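Effector EagT6 (Pseudomonas aeruginosa, PDB 1TU1) loads the toxin Tse6 onto VgrG1a, a step essential for delivering that toxin to target cells, and works as a homodimer. Local coordinates at residues 25-30 with 38-43; 33-38 with 122-127. One frame throughout, in Å; residues are numbered along the deposited sequence. Where two conformers were deposited one is given.

Both contacts involve the hairpin formed by strands 25-29 and 38-45, the first two strands of an antiparallel sheet in this DcrB-family protein. Contact 1 (25-30 with 38-43) pairs those strands; contact 2 (33-38 with 122-127) ties the connection between them to residues at and leading into helix 125-137. Along the chain the segments alternate: 25-30, 33-38, which shares Ala38 with 38-43, and much later 122-127, just after strand 113-120. The centres of the two contacts lie about 14 Å apart, and Glu37 packs against Lys28 and Leu29 where they meet. One end of the hairpin is thus fastened to the helix, while strand 25-29 faces the second subunit.

Contact 1. Residues 25-30 with 38-43; sequences NIFKLP and ASFVIS
Strand 25-29 and residues 38-43 of strand 38-45 form an antiparallel beta hairpin at the edge of this chain's six-stranded sheet, the two segments running at 157° to each other. Six backbone hydrogen bonds join the hydrogen-bonded pairs Asn25-Ile42, Phe27-Phe40 and Leu29-Ala38. Phe40 N to Phe27 O, at 2.8 Å, is the straightest at 168°.

The side chains of these three pairs share one face. Phe27 and Phe40 lie side by side and point the same way, meeting CD2 to CD2 at 4.0 Å, with Phe27 CD2 at the edge of the Phe40 ring. Phe40 also touches Met136 of helix 125-137. On the other face, Ile26 CG1 comes to 4.3 Å from Val41 CG2, and the bent Lys28 chain lays CD beside Ser39 CB.

Strand 38-45 continues the sheet through strand 113-120. Strand 25-29 pairs at Phe27 and Lys28 with a strand of the second subunit, carrying the sheet across the dimer interface; Tyr6 of that subunit meets the Phe27 ring edge-to-face. In the conformer given, Leu29 turns CG away from its carbonyl carbon (chi1 -75°), and CD1 lies 3.7 Å from Phe40 CB.

Contact 2. Residues 33-38 with 122-127; sequences GPAREA and PADLPH
Asp124 and His127, at and just before the N-terminal part of helix 125-137, reach Ala35 and Arg36 in the connection between strands 25-29 and 38-45. The polar part is one hydrogen bond: Arg36 N donates to Asp124 OD2 at 2.8 Å, with an N-H...O angle of 155°. The donor arrives from above the carboxylate, 56° out of its plane. With CG beside its own backbone N, Asp124 directs its carboxylate at the backbone between Ala35 and Arg36. The other oxygen, OD1, lies 3.4 Å from Ala35 CA.

Charge plays a lesser part. Arg36 CB is 3.5 Å from Asp124 OD2, but in the conformer given the arginine chain then leads away, leaving NE 5.7 Å from that oxygen. At such a distance the side chains make no salt bridge; any attraction between their charges would be long-range.

The apolar part is a CH-pi contact. Ala35 CB sits over one face of the His127 imidazole, 3.9 Å from its centroid and 21° off the ring normal. It is displaced toward the CG side of the rim, with CG itself at 3.6 Å. His127 CG stands trans to the backbone N, which swings the ring out from the helix to meet this methyl.

Nearby, Arg36 O accepts a hydrogen bond from His128 NE2, while Thr121 OG1 bonds to Asp124 N. Through side chain-to-backbone bonds and the methyl-imidazole contact, residues at and leading into a helix anchor the irregular connection of a beta hairpin.

Contact 1. Residues 25-30 with 38-43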
ATOM      1  N   ASN A  25       2.616   0.496  -2.464  1.00 20.28           N
ATOM      2  CA  ASN A  25       2.057   0.583  -3.811  1.00 20.17           C
ATOM      3  C   ASN A  25       2.593  -0.552  -4.640  1.00 20.37           C
ATOM      4  O   ASN A  25       3.796  -0.807  -4.642  1.00 19.51           O
ATOM      5  CB  ASN A  25       2.355   1.909  -4.470  1.00 20.09           C
ATOM      6  CG  ASN A  25       1.838   3.078  -3.669  1.00 21.13           C
ATOM      7  OD1 ASN A  25       0.640   3.408  -3.711  1.00 23.04           O
ATOM      8  ND2 ASN A  25       2.724   3.675  -2.874  1.00 15.68           N
ATOM      9  N   ILE A  26       1.704  -1.265  -5.330  1.00 19.92           N
ATOM     10  CA  ILE A  26       2.090  -2.485  -6.020  1.00 20.61           C
ATOM     11  C   ILE A  26       1.613  -2.355  -7.464  1.00 21.76           C
ATOM     12  O   ILE A  26       0.422  -2.102  -7.686  1.00 20.77           O
ATOM     13  CB  ILE A  26       1.463  -3.723  -5.374  1.00 20.66           C
ATOM     14  CG1 ILE A  26       1.911  -3.868  -3.901  1.00 20.67           C
ATOM     15  CG2 ILE A  26       1.785  -4.965  -6.199  1.00 21.27           C
ATOM     16  CD1 ILE A  26       1.146  -4.900  -3.128  1.00 21.29           C
ATOM     17  N   PHE A  27       2.541  -2.537  -8.398  1.00 21.54           N
ATOM     18  CA  PHE A  27       2.257  -2.538  -9.839  1.00 22.74           C
ATOM     19  C   PHE A  27       2.847  -3.793 -10.487  1.00 24.09           C
ATOM     20  O   PHE A  27       3.973  -4.184 -10.201  1.00 25.21           O
ATOM     21  CB  PHE A  27       2.792  -1.279 -10.507  1.00 22.18           C
ATOM     22  CG  PHE A  27       2.229  -0.035  -9.939  1.00 22.07           C
ATOM     23  CD1 PHE A  27       1.007   0.441 -10.363  1.00 22.05           C
ATOM     24  CD2 PHE A  27       2.904   0.650  -8.916  1.00 22.43           C
ATOM     25  CE1 PHE A  27       0.468   1.585  -9.828  1.00 22.77           C
ATOM     26  CE2 PHE A  27       2.366   1.792  -8.385  1.00 22.15           C
ATOM     27  CZ  PHE A  27       1.162   2.265  -8.828  1.00 21.57           C
ATOM     28  N   LYS A  28       2.048  -4.481 -11.301  1.00 24.61           N
ATOM     29  CA  LYS A  28       2.525  -5.642 -12.025  1.00 24.58           C
ATOM     30  C   LYS A  28       2.720  -5.244 -13.481  1.00 24.42           C
ATOM     31  O   LYS A  28       1.805  -4.742 -14.107  1.00 24.63           O
ATOM     32  CB  LYS A  28       1.537  -6.810 -11.935  1.00 24.16           C
ATOM     33  CG  LYS A  28       1.208  -7.230 -10.501  1.00 24.86           C
ATOM     34  CD  LYS A  28       2.456  -7.573  -9.730  1.00 24.42           C
ATOM     35  CE  LYS A  28       2.140  -8.171  -8.373  1.00 25.89           C
ATOM     36  NZ  LYS A  28       1.440  -9.467  -8.511  1.00 26.21           N
ATOM     37  N   LEU A  29       3.925  -5.472 -13.978  1.00 25.62           N
ATOM     38  CA  LEU A  29       4.306  -5.177 -15.362  1.00 26.25           C
ATOM     39  C   LEU A  29       3.987  -6.428 -16.188  1.00 26.93           C
ATOM     40  O   LEU A  29       4.581  -7.455 -15.952  1.00 26.36           O
ATOM     41  CB  LEU A  29       5.796  -4.876 -15.471  0.52 25.72           C
ATOM     42  CG  LEU A  29       6.269  -3.510 -14.962  0.52 25.05           C
ATOM     43  CD1 LEU A  29       6.251  -3.468 -13.413  0.52 25.24           C
ATOM     44  CD2 LEU A  29       7.668  -3.202 -15.503  0.52 24.89           C
ATOM     45  N   PRO A  30       3.083  -6.328 -17.155  1.00 29.67           N
ATOM     46  CA  PRO A  30       2.555  -7.511 -17.859  1.00 30.88           C
ATOM     47  C   PRO A  30       3.616  -8.390 -18.500  1.00 31.90           C
ATOM     48  O   PRO A  30       4.610  -7.881 -19.028  1.00 31.20           O
ATOM     49  CB  PRO A  30       1.644  -6.917 -18.948  1.00 31.37           C
ATOM     50  CG  PRO A  30       1.960  -5.445 -19.016  1.00 32.09           C
ATOM     51  CD  PRO A  30       2.510  -5.071 -17.667  1.00 30.45           C
ATOM     52  N   ALA A  38       6.579  -8.951 -14.121  1.00 26.35           N
ATOM     53  CA  ALA A  38       7.429  -8.402 -13.046  1.00 25.69           C
ATOM     54  C   ALA A  38       6.595  -7.551 -12.091  1.00 24.93           C
ATOM     55  O   ALA A  38       5.439  -7.251 -12.360  1.00 24.48           O
ATOM     56  CB  ALA A  38       8.507  -7.539 -13.661  1.00 25.32           C
ATOM     57  N   SER A  39       7.191  -7.172 -10.966  1.00 24.20           N
ATOM     58  CA  SER A  39       6.521  -6.275 -10.031  1.00 24.02           C
ATOM     59  C   SER A  39       7.365  -5.035  -9.770  1.00 23.48           C
ATOM     60  O   SER A  39       8.600  -5.108  -9.739  1.00 23.85           O
ATOM     61  CB  SER A  39       6.177  -6.984  -8.736  1.00 22.68           C
ATOM     62  OG  SER A  39       7.299  -7.322  -7.961  1.00 23.96           O
ATOM     63  N   PHE A  40       6.680  -3.918  -9.569  1.00 23.30           N
ATOM     64  CA  PHE A  40       7.299  -2.641  -9.198  1.00 22.40           C
ATOM     65  C   PHE A  40       6.526  -2.185  -7.969  1.00 22.23           C
ATOM     66  O   PHE A  40       5.318  -1.922  -8.054  1.00 21.43           O
ATOM     67  CB  PHE A  40       7.164  -1.641 -10.319  1.00 21.98           C
ATOM     68  CG  PHE A  40       7.691  -0.270  -9.995  1.00 21.99           C
ATOM     69  CD1 PHE A  40       9.045  -0.071  -9.786  1.00 23.05           C
ATOM     70  CD2 PHE A  40       6.812   0.816  -9.848  1.00 23.34           C
ATOM     71  CE1 PHE A  40       9.549   1.211  -9.500  1.00 24.41           C
ATOM     72  CE2 PHE A  40       7.297   2.109  -9.545  1.00 24.37           C
ATOM     73  CZ  PHE A  40       8.667   2.301  -9.357  1.00 21.94           C
ATOM     74  N   VAL A  41       7.229  -2.103  -6.842  1.00 20.90           N
ATOM     75  CA  VAL A  41       6.611  -1.909  -5.542  1.00 21.24           C
ATOM     76  C   VAL A  41       7.246  -0.685  -4.839  1.00 20.93           C
ATOM     77  O   VAL A  41       8.465  -0.540  -4.813  1.00 19.64           O
ATOM     78  CB  VAL A  41       6.788  -3.156  -4.683  1.00 21.02           C
ATOM     79  CG1 VAL A  41       6.408  -2.909  -3.244  1.00 22.20           C
ATOM     80  CG2 VAL A  41       6.007  -4.335  -5.262  1.00 22.40           C
ATOM     81  N   ILE A  42       6.402   0.184  -4.308  1.00 19.68           N
ATOM     82  CA  ILE A  42       6.850   1.345  -3.537  1.00 19.94           C
ATOM     83  C   ILE A  42       6.519   1.093  -2.094  1.00 19.35           C
ATOM     84  O   ILE A  42       5.337   0.828  -1.754  1.00 18.26           O
ATOM     85  CB  ILE A  42       6.173   2.616  -4.014  1.00 19.93           C
ATOM     86  CG1 ILE A  42       6.329   2.766  -5.538  1.00 20.34           C
ATOM     87  CG2 ILE A  42       6.773   3.854  -3.278  1.00 21.10           C
ATOM     88  CD1 ILE A  42       5.536   3.932  -6.101  1.00 20.85           C
ATOM     89  N   SER A  43       7.547   1.169  -1.258  1.00 18.69           N
ATOM     90  CA  SER A  43       7.448   0.952   0.172  1.00 18.69           C
ATOM     91  C   SER A  43       8.116   2.137   0.918  1.00 19.18           C
ATOM     92  O   SER A  43       8.666   3.037   0.279  1.00 18.27           O
ATOM     93  CB  SER A  43       8.072  -0.374   0.571  1.00 18.97           C
ATOM     94  OG  SER A  43       9.444  -0.432   0.230  1.00 18.80           O
TER

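Contact 2. Residues 33-38 with 122-127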
ATOM      1  N   GLY A  33       5.535 -12.324 -24.349  1.00 43.44           N
ATOM      2  CA  GLY A  33       6.326 -13.369 -24.978  1.00 43.62           C
ATOM      3  C   GLY A  33       6.883 -14.372 -23.976  1.00 43.68           C
ATOM      4  O   GLY A  33       6.115 -15.018 -23.261  1.00 44.86           O
ATOM      5  N   PRO A  34       8.206 -14.530 -23.934  1.00 43.15           N
ATOM      6  CA  PRO A  34       8.860 -15.393 -22.946  1.00 42.41           C
ATOM      7  C   PRO A  34       9.174 -14.677 -21.612  1.00 41.12           C
ATOM      8  O   PRO A  34       9.520 -15.344 -20.643  1.00 40.48           O
ATOM      9  CB  PRO A  34      10.160 -15.775 -23.648  1.00 42.84           C
ATOM     10  CG  PRO A  34      10.501 -14.551 -24.462  1.00 43.68           C
ATOM     11  CD  PRO A  34       9.186 -13.906 -24.840  1.00 43.36           C
ATOM     12  N   ALA A  35       9.084 -13.350 -21.578  1.00 39.91           N
ATOM     13  CA  ALA A  35       9.269 -12.602 -20.332  1.00 38.63           C
ATOM     14  C   ALA A  35       8.040 -12.750 -19.440  1.00 37.12           C
ATOM     15  O   ALA A  35       6.930 -12.519 -19.874  1.00 36.54           O
ATOM     16  CB  ALA A  35       9.542 -11.129 -20.620  1.00 38.78           C
ATOM     17  N   ARG A  36       8.258 -13.131 -18.191  1.00 36.24           N
ATOM     18  CA  ARG A  36       7.172 -13.217 -17.221  1.00 35.94           C
ATOM     19  C   ARG A  36       6.823 -11.843 -16.617  1.00 34.01           C
ATOM     20  O   ARG A  36       7.540 -10.848 -16.790  1.00 32.61           O
ATOM     21  CB  ARG A  36       7.512 -14.198 -16.095  0.51 36.49           C
ATOM     22  CG  ARG A  36       8.026 -15.566 -16.544  0.51 39.38           C
ATOM     23  CD  ARG A  36       7.116 -16.316 -17.510  0.51 42.91           C
ATOM     24  NE  ARG A  36       7.493 -17.731 -17.631  0.51 45.89           N
ATOM     25  CZ  ARG A  36       6.936 -18.597 -18.479  0.51 48.82           C
ATOM     26  NH1 ARG A  36       5.949 -18.225 -19.287  0.51 50.18           N
ATOM     27  NH2 ARG A  36       7.359 -19.855 -18.507  0.51 50.25           N
ATOM     28  N   GLU A  37       5.684 -11.805 -15.941  1.00 31.02           N
ATOM     29  CA  GLU A  37       5.233 -10.610 -15.256  1.00 29.51           C
ATOM     30  C   GLU A  37       6.252 -10.226 -14.191  1.00 27.08           C
ATOM     31  O   GLU A  37       6.728 -11.064 -13.471  1.00 26.18           O
ATOM     32  CB  GLU A  37       3.882 -10.880 -14.591  1.00 29.43           C
ATOM     33  CG  GLU A  37       3.176  -9.655 -14.057  1.00 29.42           C
ATOM     34  CD  GLU A  37       1.735  -9.947 -13.663  1.00 29.27           C
ATOM     35  OE1 GLU A  37       1.536 -10.427 -12.547  1.00 26.75           O
ATOM     36  OE2 GLU A  37       0.816  -9.672 -14.457  1.00 31.54           O
ATOM     37  N   ALA A  38       6.579  -8.951 -14.121  1.00 26.35           N
ATOM     38  CA  ALA A  38       7.429  -8.402 -13.046  1.00 25.69           C
ATOM     39  C   ALA A  38       6.595  -7.551 -12.091  1.00 24.93           C
ATOM     40  O   ALA A  38       5.439  -7.251 -12.360  1.00 24.48           O
ATOM     41  CB  ALA A  38       8.507  -7.539 -13.661  1.00 25.32           C
ATOM     42  N   PRO A 122      16.797 -12.672 -13.715  1.00 37.77           N
ATOM     43  CA  PRO A 122      17.903 -12.194 -14.560  1.00 38.54           C
ATOM     44  C   PRO A 122      17.570 -12.234 -16.050  1.00 39.47           C
ATOM     45  O   PRO A 122      17.835 -11.264 -16.763  1.00 40.41           O
ATOM     46  CB  PRO A 122      19.057 -13.122 -14.188  1.00 38.67           C
ATOM     47  CG  PRO A 122      18.712 -13.629 -12.827  1.00 38.39           C
ATOM     48  CD  PRO A 122      17.225 -13.723 -12.775  1.00 37.25           C
ATOM     49  N   ALA A 123      16.925 -13.307 -16.503  1.00 40.40           N
ATOM     50  CA  ALA A 123      16.526 -13.433 -17.909  1.00 40.54           C
ATOM     51  C   ALA A 123      15.554 -12.349 -18.367  1.00 40.10           C
ATOM     52  O   ALA A 123      15.581 -11.938 -19.526  1.00 39.61           O
ATOM     53  CB  ALA A 123      15.929 -14.833 -18.180  1.00 40.83           C
ATOM     54  N   ASP A 124      14.682 -11.895 -17.472  1.00 39.57           N
ATOM     55  CA  ASP A 124      13.643 -10.932 -17.856  1.00 39.43           C
ATOM     56  C   ASP A 124      14.015  -9.469 -17.608  1.00 39.14           C
ATOM     57  O   ASP A 124      13.293  -8.579 -18.036  1.00 38.51           O
ATOM     58  CB  ASP A 124      12.322 -11.252 -17.133  1.00 39.30           C
ATOM     59  CG  ASP A 124      11.694 -12.552 -17.616  1.00 40.73           C
ATOM     60  OD1 ASP A 124      12.141 -13.085 -18.665  1.00 39.27           O
ATOM     61  OD2 ASP A 124      10.757 -13.109 -17.006  1.00 40.61           O
ATOM     62  N   LEU A 125      15.115  -9.210 -16.907  1.00 39.54           N
ATOM     63  CA  LEU A 125      15.469  -7.823 -16.603  1.00 39.79           C
ATOM     64  C   LEU A 125      15.543  -6.942 -17.859  1.00 39.82           C
ATOM     65  O   LEU A 125      14.947  -5.862 -17.891  1.00 39.71           O
ATOM     66  CB  LEU A 125      16.746  -7.728 -15.768  1.00 39.95           C
ATOM     67  CG  LEU A 125      17.210  -6.289 -15.499  1.00 40.71           C
ATOM     68  CD1 LEU A 125      16.124  -5.479 -14.770  1.00 41.12           C
ATOM     69  CD2 LEU A 125      18.505  -6.255 -14.715  1.00 41.91           C
ATOM     70  N   PRO A 126      16.240  -7.382 -18.911  1.00 39.87           N
ATOM     71  CA  PRO A 126      16.366  -6.541 -20.115  1.00 39.31           C
ATOM     72  C   PRO A 126      15.038  -6.188 -20.755  1.00 38.20           C
ATOM     73  O   PRO A 126      14.917  -5.132 -21.365  1.00 38.70           O
ATOM     74  CB  PRO A 126      17.216  -7.409 -21.066  1.00 39.76           C
ATOM     75  CG  PRO A 126      17.949  -8.310 -20.173  1.00 40.06           C
ATOM     76  CD  PRO A 126      16.986  -8.644 -19.053  1.00 39.90           C
ATOM     77  N   HIS A 127      14.048  -7.062 -20.641  1.00 37.02           N
ATOM     78  CA  HIS A 127      12.749  -6.782 -21.229  1.00 36.09           C
ATOM     79  C   HIS A 127      11.992  -5.695 -20.454  1.00 34.90           C
ATOM     80  O   HIS A 127      11.341  -4.833 -21.039  1.00 34.86           O
ATOM     81  CB  HIS A 127      11.905  -8.055 -21.283  1.00 36.69           C
ATOM     82  CG  HIS A 127      10.518  -7.801 -21.756  1.00 37.67           C
ATOM     83  ND1 HIS A 127       9.514  -7.383 -20.911  1.00 42.31           N
ATOM     84  CD2 HIS A 127       9.981  -7.827 -22.996  1.00 41.43           C
ATOM     85  CE1 HIS A 127       8.410  -7.188 -21.607  1.00 41.90           C
ATOM     86  NE2 HIS A 127       8.667  -7.448 -22.876  1.00 43.65           N
TER